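Local atomic coordinates of glycoside hydrolase, GH17 family (Formosa sp. Hel1_33_131, PDB entry 6FCG), a protein that probably hydrolyses internal beta-1,3-glucosidic bonds of the algal storage glucan laminarin, as an endo-acting family 17 glycoside hydrolase. Residues A51-R62 against S346-W357; I147-Q155 against H191-L201. All blocks are in the same frame, centred on the assembly; numbering follows the deposited sequence.

Contact 1. Residues A51-R62 against S346-W357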
loop_
_atom_site.group_PDB
_atom_site.type_symbol
_atom_site.label_atom_id
_atom_site.label_comp_id
_atom_site.label_asym_id
_atom_site.label_seq_id
_atom_site.Cartn_x
_atom_site.Cartn_y
_atom_site.Cartn_z
ATOM N N ALA A 51 -21.394 35.728 17.003
ATOM C CA ALA A 51 -20.423 36.037 15.960
ATOM C C ALA A 51 -20.297 34.896 14.964
ATOM O O ALA A 51 -20.631 33.749 15.292
ATOM C CB ALA A 51 -19.071 36.321 16.587
ATOM N N ILE A 52 -19.792 35.231 13.776
ATOM C CA ILE A 52 -19.522 34.274 12.715
ATOM C C ILE A 52 -18.408 34.799 11.810
ATOM O O ILE A 52 -18.307 36.003 11.598
ATOM C CB ILE A 52 -20.810 33.994 11.895
ATOM C CG1 ILE A 52 -20.721 32.703 11.092
ATOM C CG2 ILE A 52 -21.156 35.121 10.935
ATOM C CD1 ILE A 52 -21.941 31.819 11.249
ATOM N N SER A 53 -17.620 33.901 11.227
ATOM C CA SER A 53 -16.760 34.255 10.093
ATOM C C SER A 53 -17.588 34.236 8.790
ATOM O O SER A 53 -18.398 33.297 8.573
ATOM C CB SER A 53 -15.561 33.314 10.005
ATOM O OG SER A 53 -14.671 33.550 11.078
ATOM N N TYR A 54 -17.409 35.244 7.929
ATOM C CA TYR A 54 -18.255 35.381 6.730
ATOM C C TYR A 54 -17.522 35.721 5.437
ATOM O O TYR A 54 -16.649 36.590 5.380
ATOM C CB TYR A 54 -19.377 36.405 6.956
ATOM C CG TYR A 54 -20.186 36.696 5.704
ATOM C CD1 TYR A 54 -21.181 35.846 5.292
ATOM C CD2 TYR A 54 -19.895 37.791 4.893
ATOM C CE1 TYR A 54 -21.902 36.082 4.126
ATOM C CE2 TYR A 54 -20.602 38.039 3.729
ATOM C CZ TYR A 54 -21.597 37.177 3.350
ATOM O OH TYR A 54 -22.302 37.453 2.205
ATOM N N GLY A 55 -17.915 34.997 4.395
ATOM C CA GLY A 55 -17.624 35.344 3.031
ATOM C C GLY A 55 -18.856 35.022 2.213
ATOM O O GLY A 55 -19.553 34.024 2.468
ATOM N N GLY A 56 -19.078 35.806 1.164
ATOM C CA GLY A 56 -20.296 35.777 0.352
ATOM C C GLY A 56 -20.069 35.361 -1.090
ATOM O O GLY A 56 -20.982 35.407 -1.902
ATOM N N TYR A 57 -18.848 34.968 -1.399
ATOM C CA TYR A 57 -18.477 34.491 -2.719
ATOM C C TYR A 57 -19.231 33.215 -3.005
ATOM O O TYR A 57 -19.364 32.358 -2.121
ATOM C CB TYR A 57 -16.983 34.199 -2.776
ATOM C CG TYR A 57 -16.079 35.405 -2.652
ATOM C CD1 TYR A 57 -15.806 36.219 -3.748
ATOM C CD2 TYR A 57 -15.477 35.728 -1.441
ATOM C CE1 TYR A 57 -14.947 37.315 -3.636
ATOM C CE2 TYR A 57 -14.638 36.822 -1.323
ATOM C CZ TYR A 57 -14.380 37.611 -2.416
ATOM O OH TYR A 57 -13.514 38.654 -2.312
ATOM N N ARG A 58 -19.750 33.125 -4.227
ATOM C CA ARG A 58 -20.616 32.002 -4.679
ATOM C C ARG A 58 -20.018 31.138 -5.775
ATOM O O ARG A 58 -20.583 30.119 -6.101
ATOM C CB ARG A 58 -21.984 32.534 -5.135
ATOM C CG ARG A 58 -22.882 32.970 -3.988
ATOM C CD ARG A 58 -23.826 34.066 -4.407
ATOM N NE ARG A 58 -24.492 34.674 -3.245
ATOM C CZ ARG A 58 -25.790 34.914 -3.095
ATOM N NH1 ARG A 58 -26.149 35.505 -1.967
ATOM N NH2 ARG A 58 -26.705 34.606 -4.006
ATOM N N LYS A 59 -18.854 31.525 -6.301
ATOM C CA LYS A 59 -18.216 30.828 -7.417
ATOM C C LYS A 59 -16.805 30.411 -7.036
ATOM O O LYS A 59 -16.308 30.758 -5.967
ATOM C CB LYS A 59 -18.155 31.734 -8.643
ATOM C CG LYS A 59 -19.468 32.388 -9.059
ATOM C CD LYS A 59 -20.230 31.584 -10.093
ATOM C CE LYS A 59 -21.459 32.354 -10.528
ATOM N NZ LYS A 59 -22.353 31.490 -11.343
ATOM N N LYS A 60 -16.159 29.682 -7.944
ATOM C CA LYS A 60 -14.853 29.079 -7.696
ATOM C C LYS A 60 -13.662 30.050 -7.801
ATOM O O LYS A 60 -12.510 29.626 -7.704
ATOM C CB LYS A 60 -14.644 27.903 -8.646
ATOM C CG LYS A 60 -15.667 26.781 -8.526
ATOM C CD LYS A 60 -15.400 25.731 -9.613
ATOM C CE LYS A 60 -16.517 24.707 -9.756
ATOM N NZ LYS A 60 -16.296 23.564 -8.828
ATOM N N SER A 61 -13.933 31.328 -8.021
ATOM C CA SER A 61 -12.909 32.356 -8.008
ATOM C C SER A 61 -13.469 33.635 -7.378
ATOM O O SER A 61 -14.655 33.974 -7.539
ATOM C CB SER A 61 -12.424 32.669 -9.429
ATOM O OG SER A 61 -11.449 33.709 -9.412
ATOM N N ARG A 62 -12.607 34.304 -6.629
ATOM C CA ARG A 62 -12.948 35.570 -6.024
ATOM C C ARG A 62 -12.979 36.717 -7.041
ATOM O O ARG A 62 -13.422 37.811 -6.720
ATOM C CB ARG A 62 -11.993 35.870 -4.865
ATOM C CG ARG A 62 -12.121 34.904 -3.687
ATOM C CD ARG A 62 -11.193 35.327 -2.549
ATOM N NE ARG A 62 -9.794 35.372 -3.013
ATOM C CZ ARG A 62 -8.803 36.045 -2.441
ATOM N NH1 ARG A 62 -8.981 36.768 -1.334
ATOM N NH2 ARG A 62 -7.605 35.977 -2.975
ATOM N N SER A 346 -16.846 35.687 22.511
ATOM C CA SER A 346 -17.287 35.593 21.146
ATOM C C SER A 346 -16.591 34.429 20.423
ATOM O O SER A 346 -15.444 34.061 20.713
ATOM C CB SER A 346 -17.053 36.928 20.419
ATOM O OG SER A 346 -17.993 37.913 20.842
ATOM N N CYS A 347 -17.314 33.823 19.505
ATOM C CA CYS A 347 -16.745 32.861 18.615
ATOM C C CYS A 347 -17.170 33.194 17.188
ATOM O O CYS A 347 -18.331 32.996 16.830
ATOM C CB CYS A 347 -17.196 31.441 18.966
ATOM S SG CYS A 347 -16.464 30.247 17.816
ATOM N N PHE A 348 -16.210 33.635 16.374
ATOM C CA PHE A 348 -16.458 33.924 14.970
ATOM C C PHE A 348 -16.354 32.599 14.240
ATOM O O PHE A 348 -15.360 32.313 13.594
ATOM C CB PHE A 348 -15.456 34.950 14.457
ATOM C CG PHE A 348 -15.660 36.342 15.035
ATOM C CD1 PHE A 348 -15.186 36.673 16.299
ATOM C CD2 PHE A 348 -16.343 37.312 14.313
ATOM C CE1 PHE A 348 -15.396 37.934 16.814
ATOM C CE2 PHE A 348 -16.536 38.570 14.820
ATOM C CZ PHE A 348 -16.059 38.893 16.074
ATOM N N TYR A 349 -17.408 31.794 14.319
ATOM C CA TYR A 349 -17.337 30.411 13.925
ATOM C C TYR A 349 -17.118 30.349 12.403
ATOM O O TYR A 349 -17.699 31.152 11.636
ATOM C CB TYR A 349 -18.610 29.655 14.372
ATOM C CG TYR A 349 -18.583 28.191 13.947
ATOM C CD1 TYR A 349 -18.013 27.254 14.743
ATOM C CD2 TYR A 349 -19.129 27.785 12.741
ATOM C CE1 TYR A 349 -17.958 25.942 14.366
ATOM C CE2 TYR A 349 -19.074 26.477 12.346
ATOM C CZ TYR A 349 -18.496 25.557 13.183
ATOM O OH TYR A 349 -18.443 24.234 12.823
ATOM N N PHE A 350 -16.303 29.396 11.966
ATOM C CA PHE A 350 -16.007 29.231 10.550
ATOM C C PHE A 350 -16.833 28.093 9.926
ATOM O O PHE A 350 -16.605 26.902 10.257
ATOM C CB PHE A 350 -14.521 28.982 10.333
ATOM C CG PHE A 350 -14.086 29.329 8.961
ATOM C CD1 PHE A 350 -13.748 30.628 8.659
ATOM C CD2 PHE A 350 -14.122 28.395 7.945
ATOM C CE1 PHE A 350 -13.420 31.006 7.370
ATOM C CE2 PHE A 350 -13.792 28.764 6.641
ATOM C CZ PHE A 350 -13.441 30.085 6.357
ATOM N N GLU A 351 -17.809 28.384 9.052
ATOM C CA GLU A 351 -18.142 29.717 8.512
ATOM C C GLU A 351 -19.652 29.764 8.190
ATOM O O GLU A 351 -20.352 28.753 8.330
ATOM C CB GLU A 351 -17.243 30.123 7.316
ATOM C CG GLU A 351 -17.567 29.504 5.974
ATOM C CD GLU A 351 -16.759 29.970 4.787
ATOM O OE1 GLU A 351 -16.808 31.147 4.371
ATOM O OE2 GLU A 351 -16.115 29.065 4.235
ATOM N N ALA A 352 -20.155 30.908 7.758
ATOM C CA ALA A 352 -21.583 31.017 7.445
ATOM C C ALA A 352 -21.993 30.137 6.269
ATOM O O ALA A 352 -22.859 29.263 6.425
ATOM C CB ALA A 352 -21.981 32.454 7.184
ATOM N N PHE A 353 -21.353 30.352 5.126
ATOM C CA PHE A 353 -21.673 29.649 3.865
ATOM C C PHE A 353 -20.445 28.944 3.283
ATOM O O PHE A 353 -19.350 29.451 3.316
ATOM C CB PHE A 353 -22.200 30.640 2.812
ATOM C CG PHE A 353 -23.459 31.375 3.218
ATOM C CD1 PHE A 353 -24.707 30.853 2.926
ATOM C CD2 PHE A 353 -23.390 32.574 3.913
ATOM C CE1 PHE A 353 -25.854 31.496 3.316
ATOM C CE2 PHE A 353 -24.553 33.236 4.307
ATOM C CZ PHE A 353 -25.780 32.698 4.013
ATOM N N ASP A 354 -20.647 27.766 2.720
ATOM C CA ASP A 354 -19.616 27.101 1.916
ATOM C C ASP A 354 -19.110 28.079 0.868
ATOM O O ASP A 354 -19.882 28.796 0.231
ATOM C CB ASP A 354 -20.169 25.866 1.175
ATOM C CG ASP A 354 -20.427 24.695 2.084
ATOM O OD1 ASP A 354 -19.991 24.703 3.244
ATOM O OD2 ASP A 354 -21.115 23.759 1.634
ATOM N N GLU A 355 -17.799 28.079 0.703
ATOM C CA GLU A 355 -17.123 28.951 -0.234
ATOM C C GLU A 355 -16.252 28.091 -1.141
ATOM O O GLU A 355 -15.155 27.698 -0.763
ATOM C CB GLU A 355 -16.296 29.977 0.536
ATOM C CG GLU A 355 -17.162 31.046 1.224
ATOM C CD GLU A 355 -16.415 32.341 1.480
ATOM O OE1 GLU A 355 -15.778 32.501 2.566
ATOM O OE2 GLU A 355 -16.392 33.182 0.575
ATOM N N PRO A 356 -16.755 27.801 -2.348
ATOM C CA PRO A 356 -16.046 26.873 -3.224
ATOM C C PRO A 356 -14.796 27.396 -3.961
ATOM O O PRO A 356 -14.191 26.643 -4.709
ATOM C CB PRO A 356 -17.119 26.435 -4.212
ATOM C CG PRO A 356 -18.073 27.558 -4.270
ATOM C CD PRO A 356 -17.882 28.447 -3.056
ATOM N N TRP A 357 -14.392 28.647 -3.743
ATOM C CA TRP A 357 -13.111 29.158 -4.297
ATOM C C TRP A 357 -11.853 28.733 -3.482
ATOM O O TRP A 357 -10.747 28.955 -3.946
ATOM C CB TRP A 357 -13.138 30.698 -4.411
ATOM C CG TRP A 357 -13.387 31.371 -3.099
ATOM C CD1 TRP A 357 -14.582 31.729 -2.592
ATOM C CD2 TRP A 357 -12.407 31.754 -2.128
ATOM N NE1 TRP A 357 -14.423 32.313 -1.361
ATOM C CE2 TRP A 357 -13.096 32.327 -1.046
ATOM C CE3 TRP A 357 -11.018 31.676 -2.071
ATOM C CZ2 TRP A 357 -12.454 32.793 0.093
ATOM C CZ3 TRP A 357 -10.376 32.144 -0.937
ATOM C CH2 TRP A 357 -11.100 32.696 0.138
HETATM O O HOH W 1 -20.373 34.648 19.703
HETATM O O HOH W 2 -19.555 32.361 4.736
#
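The backbone N-H groups of G55 and F353 converge on a single water oxygen, 3.1 Å from G55 N and 2.7 Å from F353 N. That water appears to donate in turn to E351 OE1, joining three points of the two segments. Nearer the strand end, S53 is fixed at three atoms. Its N donates to Y349 O (2.8 Å), its O accepts A352 N, and its OG donates to F348 O from above the carbonyl plane. Beside it the methyl of A51 lies centrally over one face of the F348 ring, a CH-pi contact with CB 3.6 Å from the centroid.

Farther along, the W357 indole is held on several sides. R62, its CG anti to the carbonyl carbon (chi1 -66°), lays CD over the six-membered ring, 3.5 Å from the centroid, while its NH1 reaches H430 of the second subunit. Y57 CB meets W357 CD1, and W357 NE1 donates in the ring plane to E355 OE2 (2.9 Å). With W357 cut back to an alanine, the R62 methylenes would probably lose the face they lie on and E355 OE2 its indole donor. Bonded to I303 through S346 and F348, 346-357 runs between the first and last strands of the seven-strand parallel sheet, consistent with the eighth-strand position of a TIM barrel; I52 bonds to I85 of strand 83-87, and helices 68-80 and 326-342 pack outside.

Contact 2. Residues I147-Q155 against H191-L201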
loop_
_atom_site.group_PDB
_atom_site.type_symbol
_atom_site.label_atom_id
_atom_site.label_comp_id
_atom_site.label_asym_id
_atom_site.label_seq_id
_atom_site.Cartn_x
_atom_site.Cartn_y
_atom_site.Cartn_z
ATOM N N ILE A 147 -3.644 48.742 5.404
ATOM C CA ILE A 147 -3.997 49.368 6.674
ATOM C C ILE A 147 -4.769 50.691 6.408
ATOM O O ILE A 147 -5.797 50.937 7.053
ATOM C CB ILE A 147 -2.749 49.591 7.566
ATOM C CG1 ILE A 147 -2.183 48.240 8.049
ATOM C CG2 ILE A 147 -3.072 50.512 8.745
ATOM C CD1 ILE A 147 -3.026 47.472 9.046
ATOM N N ASP A 148 -4.292 51.511 5.461
ATOM C CA ASP A 148 -4.998 52.756 5.110
ATOM C C ASP A 148 -6.438 52.488 4.688
ATOM O O ASP A 148 -7.346 53.206 5.094
ATOM C CB ASP A 148 -4.291 53.563 3.981
ATOM C CG ASP A 148 -2.914 54.134 4.392
ATOM O OD1 ASP A 148 -2.603 54.236 5.609
ATOM O OD2 ASP A 148 -2.119 54.435 3.471
ATOM N N ARG A 149 -6.655 51.473 3.866
ATOM C CA ARG A 149 -8.014 51.190 3.406
ATOM C C ARG A 149 -8.939 50.717 4.549
ATOM O O ARG A 149 -10.135 50.997 4.537
ATOM C CB ARG A 149 -8.004 50.193 2.254
ATOM C CG ARG A 149 -7.560 50.781 0.928
ATOM C CD ARG A 149 -7.628 49.775 -0.223
ATOM N NE ARG A 149 -6.909 48.509 0.017
ATOM C CZ ARG A 149 -5.654 48.214 -0.325
ATOM N NH1 ARG A 149 -4.885 49.105 -0.913
ATOM N NH2 ARG A 149 -5.147 47.011 -0.032
ATOM N N ALA A 150 -8.370 50.010 5.510
ATOM C CA ALA A 150 -9.092 49.518 6.663
ATOM C C ALA A 150 -9.544 50.700 7.492
ATOM O O ALA A 150 -10.681 50.757 7.962
ATOM C CB ALA A 150 -8.199 48.598 7.485
ATOM N N VAL A 151 -8.618 51.625 7.689
ATOM C CA VAL A 151 -8.885 52.846 8.447
ATOM C C VAL A 151 -10.007 53.674 7.806
ATOM O O VAL A 151 -10.941 54.086 8.495
ATOM C CB VAL A 151 -7.585 53.676 8.604
ATOM C CG1 VAL A 151 -7.859 55.118 9.045
ATOM C CG2 VAL A 151 -6.635 52.999 9.590
ATOM N N ALA A 152 -9.906 53.876 6.494
ATOM C CA ALA A 152 -10.929 54.586 5.720
ATOM C C ALA A 152 -12.319 53.964 5.893
ATOM O O ALA A 152 -13.312 54.695 6.069
ATOM C CB ALA A 152 -10.564 54.653 4.236
ATOM N N LEU A 153 -12.392 52.631 5.858
ATOM C CA LEU A 153 -13.663 51.936 6.076
ATOM C C LEU A 153 -14.188 52.075 7.503
ATOM O O LEU A 153 -15.378 52.243 7.684
ATOM C CB LEU A 153 -13.548 50.468 5.698
ATOM C CG LEU A 153 -13.346 50.246 4.190
ATOM C CD1 LEU A 153 -13.052 48.767 3.925
ATOM C CD2 LEU A 153 -14.529 50.741 3.356
ATOM N N ALA A 154 -13.314 52.034 8.498
ATOM C CA ALA A 154 -13.753 52.218 9.878
ATOM C C ALA A 154 -14.317 53.625 10.089
ATOM O O ALA A 154 -15.225 53.835 10.916
ATOM C CB ALA A 154 -12.602 51.946 10.840
ATOM N N GLN A 155 -13.749 54.583 9.353
ATOM C CA GLN A 155 -14.191 55.975 9.363
ATOM C C GLN A 155 -15.500 56.185 8.610
ATOM O O GLN A 155 -16.345 56.874 9.110
ATOM C CB GLN A 155 -13.107 56.885 8.787
ATOM C CG GLN A 155 -11.892 57.034 9.695
ATOM C CD GLN A 155 -10.674 57.669 9.019
ATOM O OE1 GLN A 155 -10.556 57.689 7.796
ATOM N NE2 GLN A 155 -9.747 58.148 9.821
ATOM N N HIS A 191 0.414 51.613 15.108
ATOM C CA HIS A 191 -0.046 52.647 14.193
ATOM C C HIS A 191 -1.530 52.964 14.409
ATOM O O HIS A 191 -1.915 54.129 14.495
ATOM C CB HIS A 191 0.184 52.176 12.762
ATOM C CG HIS A 191 -0.363 53.088 11.703
ATOM N ND1 HIS A 191 0.346 54.142 11.168
ATOM C CD2 HIS A 191 -1.537 53.049 11.031
ATOM C CE1 HIS A 191 -0.383 54.737 10.235
ATOM N NE2 HIS A 191 -1.527 54.091 10.130
ATOM N N LEU A 192 -2.339 51.912 14.511
ATOM C CA LEU A 192 -3.780 52.047 14.722
ATOM C C LEU A 192 -4.132 52.588 16.115
ATOM O O LEU A 192 -5.028 53.421 16.232
ATOM C CB LEU A 192 -4.498 50.711 14.465
ATOM C CG LEU A 192 -4.536 50.188 13.017
ATOM C CD1 LEU A 192 -5.200 48.827 12.975
ATOM C CD2 LEU A 192 -5.267 51.114 12.073
ATOM N N GLN A 193 -3.431 52.137 17.152
ATOM C CA GLN A 193 -3.620 52.695 18.502
ATOM C C GLN A 193 -3.245 54.188 18.587
ATOM O O GLN A 193 -3.890 54.939 19.321
ATOM C CB GLN A 193 -2.814 51.924 19.553
ATOM C CG GLN A 193 -3.186 50.457 19.778
ATOM C CD GLN A 193 -4.615 50.229 20.233
ATOM O OE1 GLN A 193 -5.408 51.158 20.274
ATOM N NE2 GLN A 193 -4.933 49.003 20.621
ATOM N N ALA A 194 -2.230 54.595 17.818
ATOM C CA ALA A 194 -1.809 56.003 17.707
ATOM C C ALA A 194 -2.846 56.869 16.977
ATOM O O ALA A 194 -3.130 57.984 17.423
ATOM C CB ALA A 194 -0.453 56.122 17.014
ATOM N N LEU A 195 -3.412 56.367 15.874
ATOM C CA LEU A 195 -4.550 57.042 15.226
ATOM C C LEU A 195 -5.749 57.226 16.158
ATOM O O LEU A 195 -6.444 58.228 16.052
ATOM C CB LEU A 195 -5.014 56.308 13.983
ATOM C CG LEU A 195 -4.091 56.289 12.761
ATOM C CD1 LEU A 195 -4.784 55.464 11.657
ATOM C CD2 LEU A 195 -3.706 57.678 12.245
ATOM N N LYS A 196 -6.006 56.270 17.050
ATOM C CA LYS A 196 -7.091 56.439 18.024
ATOM C C LYS A 196 -6.779 57.538 19.046
ATOM O O LYS A 196 -7.624 58.388 19.352
ATOM C CB LYS A 196 -7.382 55.153 18.775
ATOM C CG LYS A 196 -7.872 53.998 17.911
ATOM C CD LYS A 196 -8.518 52.843 18.696
ATOM C CE LYS A 196 -7.974 52.657 20.107
ATOM N NZ LYS A 196 -8.336 51.354 20.711
ATOM N N LYS A 197 -5.575 57.483 19.608
ATOM C CA LYS A 197 -5.117 58.520 20.506
ATOM C C LYS A 197 -5.150 59.930 19.915
ATOM O O LYS A 197 -5.450 60.849 20.616
ATOM C CB LYS A 197 -3.693 58.250 20.933
ATOM C CG LYS A 197 -3.273 59.072 22.138
ATOM C CD LYS A 197 -1.908 58.688 22.643
ATOM C CE LYS A 197 -1.584 59.428 23.924
ATOM N NZ LYS A 197 -0.313 58.918 24.491
ATOM N N LYS A 198 -4.777 60.083 18.655
ATOM C CA LYS A 198 -4.753 61.381 17.977
ATOM C C LYS A 198 -6.172 61.820 17.508
ATOM O O LYS A 198 -6.344 62.951 17.040
ATOM C CB LYS A 198 -3.686 61.379 16.821
ATOM C CG LYS A 198 -4.096 62.087 15.545
ATOM C CD LYS A 198 -3.198 61.725 14.364
ATOM C CE LYS A 198 -3.343 62.774 13.275
ATOM N NZ LYS A 198 -2.302 62.623 12.231
ATOM N N GLY A 199 -7.180 60.948 17.632
ATOM C CA GLY A 199 -8.572 61.286 17.317
ATOM C C GLY A 199 -9.065 60.970 15.907
ATOM O O GLY A 199 -10.235 61.229 15.617
ATOM N N ASP A 200 -8.223 60.372 15.058
ATOM C CA ASP A 200 -8.639 59.960 13.704
ATOM C C ASP A 200 -9.535 58.698 13.690
ATOM O O ASP A 200 -10.174 58.398 12.682
ATOM C CB ASP A 200 -7.426 59.724 12.786
ATOM C CG ASP A 200 -6.685 61.014 12.409
ATOM O OD1 ASP A 200 -7.196 62.131 12.659
ATOM O OD2 ASP A 200 -5.576 60.900 11.831
ATOM N N LEU A 201 -9.534 57.948 14.786
ATOM C CA LEU A 201 -10.416 56.790 14.959
ATOM C C LEU A 201 -11.019 56.885 16.331
ATOM O O LEU A 201 -10.398 57.448 17.236
ATOM C CB LEU A 201 -9.632 55.454 14.862
ATOM C CG LEU A 201 -9.091 55.037 13.495
ATOM C CD1 LEU A 201 -8.156 53.859 13.626
ATOM C CD2 LEU A 201 -10.221 54.731 12.520
#
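V151 and L192 form the middle of the apolar group: V151 CG2 meets L192 CD2 at 3.4 Å, the two side chains lying alongside and pointing opposite ways. With CG1 trans to the backbone N (chi1 165°), V151 turns its other methyl, CG2, to the neighbouring helix, where it also meets L195 CD1 at 3.7 Å. One turn earlier, I147 CG2 touches L192 CD2 (4.0 Å) and approaches H191 CD2 (3.7 Å) at the imidazole. One turn later, the CD2 methyl of L201 fits against A154 CB and Q155 CG, both 4.0 Å away, the Q155 chain running roughly perpendicular to L201.

The polar component is one nearly straight hydrogen bond: Q155 NE2 donates to D200 O (2.9 Å, 169°). The acceptor lies close to the Q155 amide plane, whereas the donor is tilted from the carbonyl plane of D200. The extended Q155 chain thus spans from its helix to the turn of the neighbour. That turn is a Schellman motif, in which G199, with positive phi, lets the chain leave the helix and brings D200 and L201 round to the other segment.

The short helical segments approach to 11.9 Å between axes and cross at -36°, with their N-to-C directions roughly aligned. They belong to successive helices, 143-156 and 182-197, packed side by side in the outer layer of the TIM barrel over parallel strands 161-168 and 206-212; A154 and L192 both rest on I164 of the former strand, and L192 reaches on to I207 of the latter.

The two contacts lie in different layers of one barrel. Contact 1 joins the first strand, 50-53, to the distant segment 346-357, near the centre of the chain; contact 2 pairs two helices of the outer layer, about 24 Å from that centre. Their own centres are 26 Å apart and their nearest atoms about 11 Å, without touching. In the sequence, both segments of contact 2 fall between the two segments of contact 1. The parallel strands running from 50-53 through 161-168 and 206-212 connect them, so a local helix pairing and a long-range closure, spanning 283 intervening residues, both belong to the same TIM-barrel framework.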